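Local coordinates for protein agarase (Pseudoalteromonas fuliginea, PDB 6XJ9) that probably hydrolyses the glycosidic linkages of agarose, as an agarase of glycoside hydrolase family 50 from a marine bacterium, at residues Q358-L363 and G387-G392; K351-A356 and E365-Y370. All blocks are in the same frame, centred on the assembly; numbering follows the deposited sequence. Where two conformers were deposited one is given.

Contact 1 of 2, residues Q358-L363 and G387-G392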
# COMPACT_ATOMS: atom_id res chain seq x y z
N GLN A 358 -8.24 16.97 35.07
CA GLN A 358 -7.60 15.72 35.44
C GLN A 358 -7.64 14.75 34.26
O GLN A 358 -6.67 14.02 34.03
CB GLN A 358 -8.24 15.11 36.69
CG GLN A 358 -7.69 15.66 38.00
CD GLN A 358 -6.23 15.32 38.22
OE1 GLN A 358 -5.69 14.38 37.64
NE2 GLN A 358 -5.58 16.10 39.06
N VAL A 359 -8.76 14.76 33.53
CA VAL A 359 -8.96 13.87 32.40
C VAL A 359 -7.91 14.17 31.33
O VAL A 359 -7.32 13.23 30.79
CB VAL A 359 -10.40 13.91 31.85
CG1 VAL A 359 -10.54 13.16 30.54
CG2 VAL A 359 -11.39 13.35 32.87
N ARG A 360 -7.67 15.45 31.06
CA ARG A 360 -6.66 15.84 30.07
C ARG A 360 -5.27 15.45 30.56
O ARG A 360 -4.49 14.88 29.81
CB ARG A 360 -6.72 17.33 29.71
CG ARG A 360 -7.99 17.77 29.00
CD ARG A 360 -8.19 17.18 27.61
NE ARG A 360 -7.10 17.49 26.69
CZ ARG A 360 -7.07 17.14 25.40
NH1 ARG A 360 -8.09 16.50 24.85
NH2 ARG A 360 -6.03 17.46 24.67
N LYS A 361 -4.95 15.77 31.82
CA LYS A 361 -3.61 15.49 32.34
C LYS A 361 -3.27 14.02 32.10
O LYS A 361 -2.18 13.71 31.62
CB LYS A 361 -3.49 15.89 33.81
CG LYS A 361 -2.16 15.54 34.48
CD LYS A 361 -2.17 15.74 35.99
CE LYS A 361 -1.01 15.08 36.70
NZ LYS A 361 -0.89 13.64 36.36
N ASN A 362 -4.24 13.13 32.36
CA ASN A 362 -3.96 11.69 32.43
C ASN A 362 -3.87 11.03 31.06
O ASN A 362 -3.50 9.86 30.97
CB ASN A 362 -4.94 10.99 33.38
CG ASN A 362 -4.64 11.30 34.83
OD1 ASN A 362 -3.49 11.25 35.25
ND2 ASN A 362 -5.67 11.63 35.59
N LEU A 363 -4.17 11.78 29.99
CA LEU A 363 -4.01 11.29 28.63
C LEU A 363 -2.55 10.94 28.36
O LEU A 363 -2.27 10.03 27.59
CB LEU A 363 -4.46 12.35 27.62
CG LEU A 363 -5.93 12.77 27.65
CD1 LEU A 363 -6.10 14.06 26.86
CD2 LEU A 363 -6.85 11.68 27.09
N GLY A 387 -14.62 20.76 24.55
CA GLY A 387 -13.80 20.04 25.50
C GLY A 387 -14.06 20.49 26.94
O GLY A 387 -14.88 21.38 27.17
N PRO A 388 -13.39 19.88 27.94
CA PRO A 388 -13.51 20.32 29.33
C PRO A 388 -12.92 21.70 29.67
O PRO A 388 -13.19 22.21 30.76
CB PRO A 388 -12.80 19.21 30.12
CG PRO A 388 -11.82 18.60 29.12
CD PRO A 388 -12.53 18.69 27.79
N LEU A 389 -12.15 22.30 28.76
CA LEU A 389 -11.48 23.56 29.06
C LEU A 389 -11.89 24.65 28.06
O LEU A 389 -12.05 24.38 26.88
CB LEU A 389 -9.96 23.36 29.02
CG LEU A 389 -9.43 22.29 29.98
CD1 LEU A 389 -7.97 22.02 29.70
CD2 LEU A 389 -9.62 22.73 31.43
N GLU A 390 -12.01 25.89 28.55
CA GLU A 390 -12.31 27.02 27.69
C GLU A 390 -11.02 27.72 27.28
O GLU A 390 -11.00 28.55 26.37
CB GLU A 390 -13.30 27.97 28.37
CG GLU A 390 -14.59 27.29 28.77
CD GLU A 390 -15.67 28.23 29.28
OE1 GLU A 390 -15.41 28.95 30.26
OE2 GLU A 390 -16.76 28.25 28.68
N HIS A 391 -9.93 27.34 27.95
CA HIS A 391 -8.59 27.87 27.73
C HIS A 391 -7.62 27.00 28.51
O HIS A 391 -8.00 26.29 29.44
CB HIS A 391 -8.51 29.34 28.18
CG HIS A 391 -9.29 29.64 29.42
ND1 HIS A 391 -8.90 29.18 30.67
CD2 HIS A 391 -10.42 30.35 29.62
CE1 HIS A 391 -9.77 29.59 31.58
NE2 HIS A 391 -10.71 30.31 30.96
N GLY A 392 -6.34 27.07 28.14
CA GLY A 392 -5.34 26.34 28.91
C GLY A 392 -4.04 26.15 28.15
O GLY A 392 -3.91 26.52 26.98

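Contact 2 of 2, residues K351-A356 and E365-Y370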
# COMPACT_ATOMS: atom_id res chain seq x y z
N LYS A 351 4.15 30.16 37.63
CA LYS A 351 4.22 29.78 39.03
C LYS A 351 2.87 29.28 39.55
O LYS A 351 2.84 28.51 40.50
CB LYS A 351 4.84 30.90 39.87
CG LYS A 351 6.29 31.23 39.55
CD LYS A 351 7.16 31.37 40.78
CE LYS A 351 8.58 31.79 40.47
NZ LYS A 351 8.74 33.26 40.52
N SER A 352 1.77 29.70 38.91
CA SER A 352 0.43 29.33 39.35
C SER A 352 -0.14 28.16 38.55
O SER A 352 -1.35 27.93 38.55
CB SER A 352 -0.47 30.52 39.25
OG SER A 352 -0.69 30.84 37.88
N ARG A 353 0.73 27.40 37.88
CA ARG A 353 0.30 26.28 37.05
C ARG A 353 -0.47 25.29 37.92
O ARG A 353 0.01 24.90 38.99
CB ARG A 353 1.51 25.65 36.34
CG ARG A 353 1.18 24.51 35.39
CD ARG A 353 2.35 24.20 34.48
NE ARG A 353 2.10 23.13 33.53
CZ ARG A 353 2.71 21.95 33.53
NH1 ARG A 353 3.62 21.67 34.45
NH2 ARG A 353 2.40 21.04 32.62
N PHE A 354 -1.67 24.91 37.47
CA PHE A 354 -2.50 23.97 38.21
C PHE A 354 -3.18 23.00 37.25
O PHE A 354 -3.26 23.26 36.05
CB PHE A 354 -3.48 24.71 39.12
CG PHE A 354 -4.64 25.37 38.41
CD1 PHE A 354 -4.52 26.64 37.87
CD2 PHE A 354 -5.86 24.72 38.28
CE1 PHE A 354 -5.59 27.25 37.23
CE2 PHE A 354 -6.93 25.33 37.65
CZ PHE A 354 -6.79 26.59 37.11
N VAL A 355 -3.68 21.88 37.78
CA VAL A 355 -4.46 20.95 36.97
C VAL A 355 -5.89 21.47 36.87
O VAL A 355 -6.60 21.54 37.88
CB VAL A 355 -4.39 19.51 37.50
CG1 VAL A 355 -5.04 18.53 36.53
CG2 VAL A 355 -2.97 19.07 37.82
N ALA A 356 -6.31 21.85 35.66
CA ALA A 356 -7.67 22.30 35.43
C ALA A 356 -8.54 21.14 34.94
O ALA A 356 -9.73 21.10 35.23
CB ALA A 356 -7.70 23.47 34.48
N GLU A 365 1.48 10.04 28.82
CA GLU A 365 2.55 9.31 29.50
C GLU A 365 3.64 10.26 29.99
O GLU A 365 4.24 10.01 31.03
CB GLU A 365 3.20 8.24 28.62
CG GLU A 365 2.45 6.92 28.60
CD GLU A 365 3.05 5.77 27.80
OE1 GLU A 365 3.95 6.01 26.94
OE2 GLU A 365 2.60 4.63 28.00
N TRP A 366 3.89 11.35 29.23
CA TRP A 366 5.01 12.24 29.47
C TRP A 366 4.70 13.63 28.93
O TRP A 366 4.26 13.78 27.79
CB TRP A 366 6.30 11.68 28.82
CG TRP A 366 7.46 12.62 28.74
CD1 TRP A 366 8.48 12.75 29.64
CD2 TRP A 366 7.76 13.55 27.67
NE1 TRP A 366 9.38 13.70 29.22
CE2 TRP A 366 8.96 14.21 28.01
CE3 TRP A 366 7.12 13.90 26.47
CZ2 TRP A 366 9.54 15.18 27.20
CZ3 TRP A 366 7.69 14.86 25.66
CH2 TRP A 366 8.89 15.49 26.02
N LEU A 367 4.92 14.64 29.77
CA LEU A 367 5.11 16.01 29.35
C LEU A 367 6.44 16.46 29.94
O LEU A 367 6.83 15.97 30.99
CB LEU A 367 3.96 16.86 29.91
CG LEU A 367 2.59 16.65 29.27
CD1 LEU A 367 1.55 17.53 29.95
CD2 LEU A 367 2.64 16.93 27.78
N PRO A 368 7.20 17.37 29.29
CA PRO A 368 8.47 17.82 29.87
C PRO A 368 8.16 18.86 30.95
O PRO A 368 7.01 19.23 31.14
CB PRO A 368 9.15 18.50 28.68
CG PRO A 368 7.99 19.06 27.88
CD PRO A 368 6.90 18.02 28.01
N ASP A 369 9.20 19.27 31.68
CA ASP A 369 9.08 20.40 32.58
C ASP A 369 9.54 21.64 31.83
O ASP A 369 10.28 21.53 30.85
CB ASP A 369 9.83 20.15 33.90
CG ASP A 369 9.18 19.10 34.78
OD1 ASP A 369 7.96 18.87 34.61
OD2 ASP A 369 9.89 18.51 35.62
N TYR A 370 9.10 22.82 32.28
CA TYR A 370 9.33 24.07 31.56
C TYR A 370 10.82 24.40 31.45
O TYR A 370 11.21 25.16 30.57
CB TYR A 370 8.53 25.22 32.17
CG TYR A 370 7.14 25.40 31.62
CD1 TYR A 370 6.13 24.48 31.88
CD2 TYR A 370 6.81 26.50 30.85
CE1 TYR A 370 4.84 24.64 31.40
CE2 TYR A 370 5.53 26.68 30.35
CZ TYR A 370 4.54 25.75 30.62
OH TYR A 370 3.27 25.92 30.14

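Contact 1 of 2, residues Q358-L363 and G387-G392
R360 meets P388 and L389 through the aliphatic part of its side chain. The tight point is R360 CG against P388 CG, 3.9 Å apart. R360 CD also lies near P388 CG, at 4.2 Å. The two side chains cross at about a right angle, and CG is the ring atom that does the touching. L389 adds a lighter touch, with its CD1 4.3 Å from R360 CG. With CG beside the backbone N (chi1 -65°), the arginine meets the proline; bends at chi2 and chi3 then turn the guanidinium away into the protein. There L363 CD1 sits over the centre of one guanidinium face, 3.5 Å above its plane. NH2 bonds to L316 O, and NH1 to T723 O and S155 O. S155 belongs to the CBM-like region, so R360 joins helix 358-361 to it.

The contact is looser at V359, which is exposed. V359 sets off toward the loop, but V359 CB comes no nearer than 5.6 Å to P388 CG. P388 is partly exposed.

The contact sets the short helix 358-361 against the loop between strands 378-381 and 392-395. No hydrogen bond joins the two segments. The chemistry implies a divided role for R360: its methylenes pack on the loop, while carbonyl oxygens from three parts of the chain bind its buried guanidinium and probably offset the cost of burying the charge.

Contact 2 of 2, residues K351-A356 and E365-Y370
R353 and Y370 carry most of the packing between these segments. Y370 CE1 lies over one face of the R353 guanidinium, offset toward its rim, and is 3.8 Å from R353 NE. The ring and guanidinium planes are 61° apart, so the groups are not stacked flat. R353 CG is anti to the backbone N (chi1 -177°), and the chain runs extended to NE. This carries the guanidinium across to the loop. L367 adds a looser van der Waals touch: its CD1 is near the guanidinium plane, at the edge, 4.5 Å from R353 NH2.

R353 leads into strand 354-355, an outermost strand of the four-stranded antiparallel sheet that also holds 315-320, 392-395 and 378-381. The 365-370 loop lies between helix 358-361 and strand 378-381 of that sheet.

The polar links run through a third residue. E393 OE1 forms a salt bridge with R353 NE and a hydrogen bond with Y370 OH, so one carboxylate oxygen ties both side chains to strand 392-395.

Aromatic contacts widen the cluster. R353 makes a cation-pi interaction with Y319, and the Y370 ring stacks with F378.

In the fold
The two contacts lie on the same side of the chain's centre, with their own centres about 12 Å apart. Their segments alternate along the chain, and strand 354-355 is the element just before helix 358-361. They also touch: L389 CD2 packs on A356 CB at 3.7 Å, and K361 CD on V355 CG2 at 3.9 Å. Contact 1 is the buried one, and contact 2 lies at the surface. Each centres on an arginine. The arginine of contact 1 ends among neutral carbonyl oxygens. That of contact 2 ends beside a carboxylate and aromatic rings. Contact 2 includes the edge strand 354-355 of the four-stranded sheet, and contact 1 uses the loop that leads into its strand 392-395.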